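Local coordinates for protein anthranilate-CoA ligase (Stigmatella aurantiaca, PDB 4WV3) that is a ligase of the ANL superfamily of AMP-binding enzymes, with a large N-terminal region followed by a smaller C-terminal domain, at residues 61-66 and 110-115; 101-106 and 126-131. One frame throughout, in Å; residues are numbered along the deposited sequence.

Contact 1 (61-66 and 110-115)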
# COMPACT_ATOMS: atom_id res chain seq x y z
N GLU A 61 -20.04 -7.20 12.26
CA GLU A 61 -20.28 -5.76 12.23
C GLU A 61 -18.99 -4.99 11.98
O GLU A 61 -17.91 -5.38 12.44
CB GLU A 61 -20.94 -5.29 13.52
CG GLU A 61 -22.38 -5.75 13.68
CD GLU A 61 -23.00 -5.25 14.97
OE1 GLU A 61 -22.25 -4.78 15.85
OE2 GLU A 61 -24.24 -5.33 15.10
N CYS A 62 -19.11 -3.88 11.25
CA CYS A 62 -17.95 -3.05 10.92
C CYS A 62 -17.63 -2.05 12.02
O CYS A 62 -18.52 -1.36 12.52
CB CYS A 62 -18.19 -2.31 9.60
SG CYS A 62 -18.26 -3.38 8.15
N VAL A 63 -16.36 -1.99 12.39
CA VAL A 63 -15.90 -1.01 13.37
C VAL A 63 -14.91 -0.05 12.71
O VAL A 63 -13.93 -0.48 12.09
CB VAL A 63 -15.23 -1.68 14.58
CG1 VAL A 63 -14.81 -0.63 15.60
CG2 VAL A 63 -16.17 -2.69 15.21
N GLY A 64 -15.16 1.24 12.85
CA GLY A 64 -14.31 2.25 12.24
C GLY A 64 -13.01 2.47 12.99
O GLY A 64 -13.01 2.66 14.21
N LEU A 65 -11.90 2.44 12.26
CA LEU A 65 -10.59 2.68 12.85
C LEU A 65 -9.85 3.77 12.08
O LEU A 65 -9.24 3.51 11.04
CB LEU A 65 -9.76 1.39 12.86
CG LEU A 65 -8.35 1.47 13.45
CD1 LEU A 65 -8.39 2.07 14.85
CD2 LEU A 65 -7.70 0.09 13.47
N LEU A 66 -9.92 5.00 12.59
CA LEU A 66 -9.30 6.14 11.94
C LEU A 66 -8.32 6.85 12.87
O LEU A 66 -8.67 7.81 13.55
CB LEU A 66 -10.37 7.12 11.45
CG LEU A 66 -9.89 8.35 10.68
CD1 LEU A 66 -9.13 7.95 9.43
CD2 LEU A 66 -11.06 9.26 10.35
N VAL A 110 -19.69 1.90 15.81
CA VAL A 110 -18.65 2.43 16.68
C VAL A 110 -17.46 2.92 15.86
O VAL A 110 -17.02 2.25 14.92
CB VAL A 110 -18.17 1.37 17.69
CG1 VAL A 110 -17.07 1.93 18.58
CG2 VAL A 110 -19.34 0.87 18.54
N LEU A 111 -16.94 4.09 16.20
CA LEU A 111 -15.76 4.63 15.54
C LEU A 111 -14.64 4.89 16.54
O LEU A 111 -14.83 5.55 17.56
CB LEU A 111 -16.09 5.93 14.80
CG LEU A 111 -14.88 6.67 14.23
CD1 LEU A 111 -14.25 5.88 13.10
CD2 LEU A 111 -15.25 8.07 13.77
N ILE A 112 -13.46 4.36 16.24
CA ILE A 112 -12.26 4.65 17.02
C ILE A 112 -11.40 5.65 16.25
O ILE A 112 -10.82 5.32 15.23
CB ILE A 112 -11.45 3.38 17.31
CG1 ILE A 112 -12.32 2.34 18.02
CG2 ILE A 112 -10.23 3.71 18.15
CD1 ILE A 112 -11.62 1.03 18.29
N VAL A 113 -11.35 6.88 16.75
CA VAL A 113 -10.70 7.97 16.03
C VAL A 113 -9.70 8.72 16.90
O VAL A 113 -9.87 8.82 18.12
CB VAL A 113 -11.75 8.94 15.45
CG1 VAL A 113 -12.49 9.66 16.56
CG2 VAL A 113 -11.11 9.94 14.48
N HIS A 114 -8.63 9.23 16.29
CA HIS A 114 -7.69 10.08 16.99
C HIS A 114 -8.28 11.48 17.13
O HIS A 114 -9.15 11.87 16.35
CB HIS A 114 -6.35 10.14 16.25
CG HIS A 114 -5.24 10.76 17.06
ND1 HIS A 114 -4.92 12.09 16.97
CD2 HIS A 114 -4.39 10.22 17.96
CE1 HIS A 114 -3.92 12.35 17.79
NE2 HIS A 114 -3.58 11.23 18.40
N GLN A 115 -7.81 12.23 18.11
CA GLN A 115 -8.39 13.54 18.42
C GLN A 115 -8.20 14.58 17.31
O GLN A 115 -8.99 15.52 17.20
CB GLN A 115 -7.84 14.08 19.75
CG GLN A 115 -6.35 14.39 19.73
CD GLN A 115 -5.85 14.91 21.06
OE1 GLN A 115 -6.49 14.73 22.09
NE2 GLN A 115 -4.69 15.57 21.04
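Leu65 and Ile112 meet on one face of a parallel strand pair, their side chains slanting across each other so that Leu65 CD1 lies 4.1 Å from Ile112 CG2. Val63 and Val110 point to this same face. On the other face Leu66 and Val113 run side by side, directed the same way, with Leu66 CD2 at 4.2 Å from Val113 CG2. Leu111 swings CG away from its own backbone N (chi1 173°), and from there CD1 comes over the main chain of Gly64, 3.6 Å from Gly64 O, on the face where the glycine has no side chain of its own. The backbones are laced in the parallel pattern, Gly64 and Leu66 each using both N and O. Gly64 N donates to Val110 O and Leu66 N to Ile112 O, while Ile112 N reaches Gly64 O at 2.7 Å and His114 N bonds to Leu66 O at 3.1 Å. Both are inner strands of a five-stranded parallel sheet: 86-89 flanks 62-66, and 133-137 flanks 110-114. Helix 71-83 packs over Val63, Leu65 and Ile112, whereas helix 118-122 lies against Leu66, Leu111 and Val113.

Contact 2 (101-106 and 126-131); sequences YILRDC and GNLPML
Leu103 and Leu128 both turn CG anti to their carbonyl carbons (chi1 -64° and -59°), which brings their branches together at an oblique crossing, CD1 of Leu103 3.6 Å from CD1 of Leu128. The other methyl of Leu128, CD2, sits against the helix backbone, 4.0 Å from Arg104 N, and close to the CB atoms of both Leu103 and Arg104. Leu131 adds a looser touch, its CD2 4.4 Å from Leu103 CD1. In the fold this joins two successive connections of the parallel sheet: helix 96-105 belongs to the beta-alpha-beta crossover from strand 86-89 to 110-114, and 126-131 is the loop leading from helix 118-122 into strand 133-137. Nearer the surface, Arg104 extends from the helix and then bends at chi3 (-47°), laying one face of its guanidinium beneath the carbonyl oxygen of Asn127. Asn127 O is 3.1 Å from Arg104 CZ, but it stands over the group, and neither terminal nitrogen points an N-H well enough for a hydrogen bond. The charge is instead paired within its own helix, where Arg104 NH2 forms a salt bridge with Glu100 OE2. Pro129 approaches the guanidinium obliquely, its CD 4.3 Å from Arg104 NH1.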
# COMPACT_ATOMS: atom_id res chain seq x y z
N TYR A 101 -19.07 9.04 3.53
CA TYR A 101 -19.42 7.94 2.63
C TYR A 101 -19.01 6.60 3.22
O TYR A 101 -19.80 5.66 3.25
CB TYR A 101 -18.75 8.13 1.26
CG TYR A 101 -18.92 6.94 0.34
CD1 TYR A 101 -20.11 6.74 -0.35
CD2 TYR A 101 -17.90 6.02 0.17
CE1 TYR A 101 -20.27 5.66 -1.19
CE2 TYR A 101 -18.05 4.93 -0.66
CZ TYR A 101 -19.24 4.75 -1.35
OH TYR A 101 -19.40 3.67 -2.18
N ILE A 102 -17.76 6.51 3.68
CA ILE A 102 -17.22 5.27 4.22
C ILE A 102 -18.01 4.76 5.42
O ILE A 102 -18.44 3.61 5.44
CB ILE A 102 -15.74 5.44 4.62
CG1 ILE A 102 -14.88 5.67 3.38
CG2 ILE A 102 -15.25 4.22 5.39
CD1 ILE A 102 -13.42 5.92 3.68
N LEU A 103 -18.22 5.62 6.41
CA LEU A 103 -18.90 5.23 7.64
C LEU A 103 -20.35 4.83 7.42
O LEU A 103 -20.88 3.97 8.12
CB LEU A 103 -18.80 6.35 8.68
CG LEU A 103 -17.39 6.67 9.16
CD1 LEU A 103 -17.40 7.74 10.23
CD2 LEU A 103 -16.69 5.41 9.65
N ARG A 104 -20.99 5.45 6.43
CA ARG A 104 -22.37 5.13 6.10
C ARG A 104 -22.44 3.83 5.30
O ARG A 104 -23.37 3.04 5.46
CB ARG A 104 -23.01 6.26 5.29
CG ARG A 104 -24.50 6.07 5.03
CD ARG A 104 -24.98 6.96 3.90
NE ARG A 104 -24.50 8.33 4.03
CZ ARG A 104 -25.10 9.26 4.77
NH1 ARG A 104 -26.20 8.98 5.44
NH2 ARG A 104 -24.58 10.48 4.83
N ASP A 105 -21.44 3.61 4.45
CA ASP A 105 -21.42 2.46 3.57
C ASP A 105 -21.18 1.15 4.32
O ASP A 105 -21.62 0.09 3.90
CB ASP A 105 -20.37 2.65 2.47
CG ASP A 105 -20.41 1.56 1.42
OD1 ASP A 105 -21.40 1.50 0.65
OD2 ASP A 105 -19.45 0.76 1.35
N CYS A 106 -20.47 1.24 5.45
CA CYS A 106 -20.19 0.05 6.25
C CYS A 106 -21.07 -0.03 7.50
O CYS A 106 -20.93 -0.95 8.30
CB CYS A 106 -18.71 -0.02 6.62
SG CYS A 106 -18.13 1.27 7.75
N GLY A 126 -24.25 14.17 12.14
CA GLY A 126 -25.68 14.11 11.91
C GLY A 126 -26.07 13.22 10.75
O GLY A 126 -27.16 12.64 10.74
N ASN A 127 -25.18 13.10 9.76
CA ASN A 127 -25.46 12.30 8.58
C ASN A 127 -25.10 10.82 8.76
O ASN A 127 -25.06 10.06 7.79
CB ASN A 127 -24.72 12.87 7.36
CG ASN A 127 -24.96 14.35 7.18
OD1 ASN A 127 -25.18 15.08 8.15
ND2 ASN A 127 -24.93 14.81 5.93
N LEU A 128 -24.85 10.43 10.00
CA LEU A 128 -24.50 9.05 10.31
C LEU A 128 -25.44 8.49 11.37
O LEU A 128 -25.12 8.48 12.55
CB LEU A 128 -23.05 8.96 10.79
CG LEU A 128 -22.01 9.47 9.79
CD1 LEU A 128 -20.62 9.44 10.40
CD2 LEU A 128 -22.06 8.66 8.50
N PRO A 129 -26.62 8.00 10.93
CA PRO A 129 -27.68 7.53 11.83
C PRO A 129 -27.30 6.27 12.59
O PRO A 129 -27.86 6.01 13.66
CB PRO A 129 -28.84 7.25 10.87
CG PRO A 129 -28.19 6.96 9.56
CD PRO A 129 -26.99 7.86 9.51
N MET A 130 -26.38 5.48 12.05
CA MET A 130 -25.98 4.23 12.68
C MET A 130 -24.85 4.42 13.69
O MET A 130 -24.69 3.61 14.61
CB MET A 130 -25.59 3.19 11.63
CG MET A 130 -26.75 2.69 10.79
SD MET A 130 -28.10 2.03 11.80
CE MET A 130 -27.23 0.78 12.75
N LEU A 131 -24.06 5.47 13.51
CA LEU A 131 -22.93 5.74 14.39
C LEU A 131 -23.41 6.15 15.78
O LEU A 131 -23.96 7.24 15.96
CB LEU A 131 -22.03 6.83 13.80
CG LEU A 131 -20.71 7.08 14.54
CD1 LEU A 131 -19.92 5.79 14.69
CD2 LEU A 131 -19.88 8.13 13.81

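In the fold
The centres of the two contacts are 11 Å apart, and their segments alternate along the chain: strand 62-66, helix 96-105, strand 110-114, then loop 126-131. Leu111 is the main joint. Its N lies 3.7 Å from Leu131 CD1, and its CD2 is 4.1 Å from Leu103 CD1, placing Leu103 and Leu131 of contact 2 against Leu111, on the face of the sheet to which its side chain points. A second touch joins Cys62 CB to Cys106 O at 3.3 Å. Neither contact lines the pocket of the bound 5'-O-[(S)-[(2-aminobenzoyl)oxy](hydroxy)phosphoryl]adenosine, whose residues all fall between 175 and 506. Contact 2 does reach strand 169-175, which ends where that range begins, through the hydrogen bond between Asp105 OD2 and Tyr174 OH.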